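Histidine acid phosphatase (Bifidobacterium longum subsp. infantis, PDB 6RXD) probably removes phosphate groups from inositol polyphosphates such as phytate, and from 2,3-bisphosphoglycerate, as a histidine acid phosphatase of the MINPP type. Local coordinates at residues D180-K192 against F395-A407. Sequence-based numbering, arbitrary orientation.
Sequences DFQKNPDTLYFHK and FRFAHAETMMPFA
Glu401 CB sits over the face of the His191 imidazole, 3.5 Å from the ring centroid and 11° off its normal, a CH-pi contact. Tyr189 turns an edge toward the face of His399 in an offset edge-to-face pair, planes 80° apart; His399 NE2 is hydrogen-bonded to Ser138 OG. Tyr189 carries CE1 of His191 above its ring centre: a chi1 of 60° sets CG between backbone N and carbonyl carbon and places the imidazole between the Tyr189 ring and Glu401 CB.

Apolar packing continues along strand 391-398, in the same mixed sheet of the histidine phosphatase fold as strand 181-183, and into helix 400-410. At this strand-to-helix turn His399, the N-cap residue, Ala400 and Glu401 match the HAE tripeptide of the MINPP subfamily; Ala400 touches Arg44. Leu188 crosses Arg396 at about a right angle, CD2 being 3.7 Å from Arg396 CB, and sets CB 3.9 Å from Ala398 CB. Phe190 brings CE1 to 3.7 Å from Pro405 CG, which meets the ring edge, and CE2 to 3.6 Å from Thr402 CG2. Phe181 CE1 approaches Phe397 CD2 at 3.8 Å.

Among polar links, Thr402 OG1 may give Leu188 O a weak hydrogen bond, its proton having another acceptor within reach. One water accepts from Thr187 OG1 and from Arg396 NE, 2.8 Å away in the guanidinium plane, while Arg396's terminal nitrogens form salt bridges to Asp377 and Glu40. A second, over the Phe190 ring centre, connects His191 ND1, at 2.9 Å, to Thr402 OG1. An alanine in place of His191 would probably open a gap between Tyr189 and Glu401 and leave that water without its ND1 partner.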
loop_
_atom_site.group_PDB
_atom_site.type_symbol
_atom_site.label_atom_id
_atom_site.label_comp_id
_atom_site.label_asym_id
_atom_site.label_seq_id
_atom_site.Cartn_x
_atom_site.Cartn_y
_atom_site.Cartn_z
ATOM N N ASP A 180 -7.785 -17.559 -11.434
ATOM C CA ASP A 180 -7.700 -16.644 -12.566
ATOM C C ASP A 180 -6.464 -15.758 -12.527
ATOM O O ASP A 180 -6.210 -15.002 -13.467
ATOM C CB ASP A 180 -8.962 -15.778 -12.659
ATOM C CG ASP A 180 -10.189 -16.574 -13.047
ATOM O OD1 ASP A 180 -10.038 -17.691 -13.583
ATOM O OD2 ASP A 180 -11.308 -16.076 -12.829
ATOM N N PHE A 181 -5.694 -15.862 -11.448
ATOM C CA PHE A 181 -4.571 -14.954 -11.223
ATOM C C PHE A 181 -3.212 -15.524 -11.595
ATOM O O PHE A 181 -2.765 -16.511 -11.020
ATOM C CB PHE A 181 -4.591 -14.465 -9.770
ATOM C CG PHE A 181 -5.701 -13.502 -9.502
ATOM C CD1 PHE A 181 -5.472 -12.138 -9.567
ATOM C CD2 PHE A 181 -6.991 -13.956 -9.283
ATOM C CE1 PHE A 181 -6.501 -11.235 -9.367
ATOM C CE2 PHE A 181 -8.029 -13.059 -9.083
ATOM C CZ PHE A 181 -7.780 -11.698 -9.138
ATOM N N GLN A 182 -2.571 -14.892 -12.574
ATOM C CA GLN A 182 -1.223 -15.255 -12.991
ATOM C C GLN A 182 -0.197 -14.670 -12.023
ATOM O O GLN A 182 -0.198 -13.476 -11.764
ATOM C CB GLN A 182 -0.963 -14.697 -14.386
ATOM C CG GLN A 182 0.476 -14.812 -14.857
ATOM C CD GLN A 182 0.846 -16.218 -15.256
ATOM O OE1 GLN A 182 0.002 -17.111 -15.271
ATOM N NE2 GLN A 182 2.119 -16.427 -15.576
ATOM N N LYS A 183 0.684 -15.509 -11.492
ATOM C CA LYS A 183 1.735 -15.012 -10.609
ATOM C C LYS A 183 2.822 -14.319 -11.429
ATOM O O LYS A 183 3.341 -14.886 -12.400
ATOM C CB LYS A 183 2.311 -16.166 -9.780
ATOM C CG LYS A 183 1.333 -16.706 -8.745
ATOM C CD LYS A 183 1.977 -17.757 -7.836
ATOM C CE LYS A 183 2.275 -19.050 -8.585
ATOM N NZ LYS A 183 2.659 -20.134 -7.626
ATOM N N ASN A 184 3.136 -13.076 -11.069
ATOM C CA ASN A 184 4.191 -12.328 -11.753
ATOM C C ASN A 184 5.050 -11.555 -10.760
ATOM O O ASN A 184 4.962 -10.330 -10.668
ATOM C CB ASN A 184 3.592 -11.363 -12.786
ATOM C CG ASN A 184 4.606 -10.902 -13.810
ATOM O OD1 ASN A 184 5.819 -11.011 -13.599
ATOM N ND2 ASN A 184 4.118 -10.377 -14.927
ATOM N N PRO A 185 5.907 -12.266 -10.020
ATOM C CA PRO A 185 6.669 -11.570 -8.981
ATOM C C PRO A 185 7.819 -10.728 -9.543
ATOM O O PRO A 185 8.412 -9.965 -8.779
ATOM C CB PRO A 185 7.204 -12.725 -8.120
ATOM C CG PRO A 185 7.259 -13.890 -9.046
ATOM C CD PRO A 185 6.070 -13.729 -9.942
ATOM N N ASP A 186 8.128 -10.843 -10.835
ATOM C CA ASP A 186 9.153 -9.986 -11.419
ATOM C C ASP A 186 8.643 -8.563 -11.556
ATOM O O ASP A 186 9.409 -7.607 -11.482
ATOM C CB ASP A 186 9.596 -10.493 -12.793
ATOM C CG ASP A 186 10.353 -11.803 -12.714
ATOM O OD1 ASP A 186 10.705 -12.216 -11.591
ATOM O OD2 ASP A 186 10.605 -12.405 -13.783
ATOM N N THR A 187 7.341 -8.419 -11.749
ATOM C CA THR A 187 6.784 -7.071 -11.875
ATOM C C THR A 187 6.019 -6.638 -10.633
ATOM O O THR A 187 5.765 -5.453 -10.457
ATOM C CB THR A 187 5.846 -6.938 -13.085
ATOM O OG1 THR A 187 4.708 -7.779 -12.895
ATOM C CG2 THR A 187 6.556 -7.317 -14.388
ATOM N N LEU A 188 5.644 -7.588 -9.781
ATOM C CA LEU A 188 4.830 -7.265 -8.619
ATOM C C LEU A 188 5.476 -7.639 -7.281
ATOM O O LEU A 188 4.860 -7.488 -6.227
ATOM C CB LEU A 188 3.451 -7.920 -8.738
ATOM C CG LEU A 188 2.686 -7.591 -10.032
ATOM C CD1 LEU A 188 1.419 -8.438 -10.139
ATOM C CD2 LEU A 188 2.327 -6.109 -10.087
ATOM N N TYR A 189 6.710 -8.122 -7.330
ATOM C CA TYR A 189 7.467 -8.392 -6.109
ATOM C C TYR A 189 8.952 -8.246 -6.423
ATOM O O TYR A 189 9.768 -9.094 -6.060
ATOM C CB TYR A 189 7.157 -9.797 -5.592
ATOM C CG TYR A 189 7.137 -9.936 -4.083
ATOM C CD1 TYR A 189 8.199 -10.534 -3.403
ATOM C CD2 TYR A 189 6.049 -9.498 -3.342
ATOM C CE1 TYR A 189 8.171 -10.680 -2.026
ATOM C CE2 TYR A 189 6.011 -9.639 -1.957
ATOM C CZ TYR A 189 7.073 -10.237 -1.313
ATOM O OH TYR A 189 7.041 -10.371 0.054
ATOM N N PHE A 190 9.293 -7.149 -7.099
ATOM C CA PHE A 190 10.647 -6.935 -7.606
ATOM C C PHE A 190 11.643 -6.560 -6.520
ATOM O O PHE A 190 12.843 -6.458 -6.783
ATOM C CB PHE A 190 10.648 -5.854 -8.705
ATOM C CG PHE A 190 9.780 -4.658 -8.391
ATOM C CD1 PHE A 190 10.138 -3.748 -7.389
ATOM C CD2 PHE A 190 8.611 -4.442 -9.102
ATOM C CE1 PHE A 190 9.324 -2.647 -7.095
ATOM C CE2 PHE A 190 7.794 -3.349 -8.813
ATOM C CZ PHE A 190 8.156 -2.451 -7.812
ATOM N N HIS A 191 11.151 -6.366 -5.300
ATOM C CA HIS A 191 11.974 -5.826 -4.222
ATOM C C HIS A 191 12.686 -6.924 -3.430
ATOM O O HIS A 191 13.524 -6.637 -2.580
ATOM C CB HIS A 191 11.125 -4.945 -3.296
ATOM C CG HIS A 191 9.980 -5.674 -2.660
ATOM N ND1 HIS A 191 8.886 -6.110 -3.374
ATOM C CD2 HIS A 191 9.788 -6.071 -1.381
ATOM C CE1 HIS A 191 8.053 -6.734 -2.550
ATOM N NE2 HIS A 191 8.579 -6.726 -1.339
ATOM N N LYS A 192 12.357 -8.181 -3.715
ATOM C CA LYS A 192 12.958 -9.305 -2.979
ATOM C C LYS A 192 13.317 -10.447 -3.886
ATOM O O LYS A 192 12.656 -10.680 -4.896
ATOM C CB LYS A 192 12.002 -9.825 -1.905
ATOM C CG LYS A 192 11.994 -8.995 -0.645
ATOM C CD LYS A 192 11.047 -9.570 0.386
ATOM C CE LYS A 192 11.068 -8.740 1.659
ATOM N NZ LYS A 192 9.875 -9.011 2.507
ATOM N N PHE A 395 -4.991 -6.380 -15.037
ATOM C CA PHE A 395 -5.260 -5.896 -13.681
ATOM C C PHE A 395 -4.309 -6.596 -12.711
ATOM O O PHE A 395 -4.349 -7.824 -12.566
ATOM C CB PHE A 395 -6.714 -6.181 -13.278
ATOM C CG PHE A 395 -7.746 -5.484 -14.136
ATOM C CD1 PHE A 395 -7.668 -4.120 -14.379
ATOM C CD2 PHE A 395 -8.796 -6.201 -14.689
ATOM C CE1 PHE A 395 -8.635 -3.478 -15.164
ATOM C CE2 PHE A 395 -9.761 -5.575 -15.475
ATOM C CZ PHE A 395 -9.682 -4.208 -15.710
ATOM N N ARG A 396 -3.448 -5.817 -12.055
ATOM C CA ARG A 396 -2.372 -6.364 -11.222
ATOM C C ARG A 396 -2.575 -5.988 -9.765
ATOM O O ARG A 396 -3.037 -4.880 -9.468
ATOM C CB ARG A 396 -1.014 -5.794 -11.654
ATOM C CG ARG A 396 -0.640 -5.974 -13.122
ATOM C CD ARG A 396 0.544 -5.085 -13.427
ATOM N NE ARG A 396 0.980 -5.132 -14.828
ATOM C CZ ARG A 396 0.504 -4.346 -15.787
ATOM N NH1 ARG A 396 -0.439 -3.453 -15.513
ATOM N NH2 ARG A 396 0.976 -4.453 -17.026
ATOM N N PHE A 397 -2.195 -6.901 -8.869
ATOM C CA PHE A 397 -2.412 -6.734 -7.430
ATOM C C PHE A 397 -1.147 -7.049 -6.660
ATOM O O PHE A 397 -0.540 -8.098 -6.856
ATOM C CB PHE A 397 -3.583 -7.613 -6.974
ATOM C CG PHE A 397 -4.855 -7.259 -7.668
ATOM C CD1 PHE A 397 -5.716 -6.325 -7.118
ATOM C CD2 PHE A 397 -5.128 -7.768 -8.938
ATOM C CE1 PHE A 397 -6.862 -5.940 -7.783
ATOM C CE2 PHE A 397 -6.271 -7.388 -9.617
ATOM C CZ PHE A 397 -7.139 -6.474 -9.048
ATOM N N ALA A 398 -0.734 -6.119 -5.802
ATOM C CA ALA A 398 0.583 -6.200 -5.192
ATOM C C ALA A 398 0.627 -5.492 -3.841
ATOM O O ALA A 398 -0.289 -5.635 -3.037
ATOM C CB ALA A 398 1.650 -5.641 -6.158
ATOM N N HIS A 399 1.675 -4.709 -3.604
ATOM C CA HIS A 399 2.028 -4.289 -2.244
ATOM C C HIS A 399 2.480 -2.846 -2.124
ATOM O O HIS A 399 2.782 -2.189 -3.120
ATOM C CB HIS A 399 3.151 -5.202 -1.739
ATOM C CG HIS A 399 2.844 -6.649 -1.920
ATOM N ND1 HIS A 399 2.235 -7.403 -0.943
ATOM C CD2 HIS A 399 2.998 -7.463 -2.993
ATOM C CE1 HIS A 399 2.038 -8.630 -1.403
ATOM N NE2 HIS A 399 2.492 -8.690 -2.641
ATOM N N ALA A 400 2.564 -2.352 -0.892
ATOM C CA ALA A 400 3.135 -1.026 -0.677
ATOM C C ALA A 400 4.564 -0.987 -1.184
ATOM O O ALA A 400 5.036 0.045 -1.673
ATOM C CB ALA A 400 3.090 -0.662 0.795
ATOM N N GLU A 401 5.257 -2.117 -1.062
ATOM C CA GLU A 401 6.631 -2.223 -1.528
ATOM C C GLU A 401 6.717 -2.161 -3.045
ATOM O O GLU A 401 7.805 -1.994 -3.605
ATOM C CB GLU A 401 7.266 -3.528 -1.025
ATOM C CG GLU A 401 7.610 -3.530 0.469
ATOM C CD GLU A 401 6.392 -3.670 1.384
ATOM O OE1 GLU A 401 6.529 -3.357 2.582
ATOM O OE2 GLU A 401 5.306 -4.100 0.927
ATOM N N THR A 402 5.574 -2.328 -3.704
ATOM C CA THR A 402 5.483 -2.170 -5.155
ATOM C C THR A 402 5.124 -0.732 -5.493
ATOM O O THR A 402 5.725 -0.117 -6.373
ATOM C CB THR A 402 4.419 -3.128 -5.722
ATOM O OG1 THR A 402 4.581 -4.410 -5.107
ATOM C CG2 THR A 402 4.552 -3.289 -7.227
ATOM N N MET A 403 4.124 -0.198 -4.797
ATOM C CA MET A 403 3.616 1.139 -5.095
ATOM C C MET A 403 4.595 2.272 -4.767
ATOM O O MET A 403 4.738 3.204 -5.554
ATOM C CB MET A 403 2.274 1.377 -4.382
ATOM C CG MET A 403 1.666 2.753 -4.677
ATOM S SD MET A 403 1.279 3.015 -6.435
ATOM C CE MET A 403 -0.161 1.969 -6.623
ATOM N N MET A 404 5.270 2.196 -3.622
ATOM C CA MET A 404 6.145 3.301 -3.226
ATOM C C MET A 404 7.257 3.555 -4.247
ATOM O O MET A 404 7.463 4.687 -4.665
ATOM C CB MET A 404 6.702 3.089 -1.815
ATOM C CG MET A 404 5.632 3.221 -0.760
ATOM S SD MET A 404 6.284 3.086 0.911
ATOM C CE MET A 404 6.400 1.329 1.072
ATOM N N PRO A 405 7.985 2.511 -4.661
ATOM C CA PRO A 405 9.007 2.845 -5.665
ATOM C C PRO A 405 8.411 3.166 -7.034
ATOM O O PRO A 405 8.976 3.982 -7.762
ATOM C CB PRO A 405 9.887 1.590 -5.711
ATOM C CG PRO A 405 9.018 0.479 -5.185
ATOM C CD PRO A 405 8.121 1.137 -4.149
ATOM N N PHE A 406 7.279 2.556 -7.370
ATOM C CA PHE A 406 6.626 2.821 -8.653
ATOM C C PHE A 406 6.238 4.296 -8.736
ATOM O O PHE A 406 6.516 4.964 -9.734
ATOM C CB PHE A 406 5.400 1.910 -8.800
ATOM C CG PHE A 406 4.760 1.930 -10.172
ATOM C CD1 PHE A 406 5.506 1.705 -11.325
ATOM C CD2 PHE A 406 3.394 2.125 -10.288
ATOM C CE1 PHE A 406 4.886 1.696 -12.584
ATOM C CE2 PHE A 406 2.769 2.110 -11.525
ATOM C CZ PHE A 406 3.523 1.894 -12.678
ATOM N N ALA A 407 5.634 4.811 -7.664
ATOM C CA ALA A 407 5.280 6.239 -7.583
ATOM C C ALA A 407 6.496 7.153 -7.707
ATOM O O ALA A 407 6.439 8.189 -8.364
ATOM C CB ALA A 407 4.534 6.529 -6.273
HETATM O O HOH W 1 2.781 -7.282 -14.819
HETATM O O HOH W 2 7.348 -5.004 -5.569
#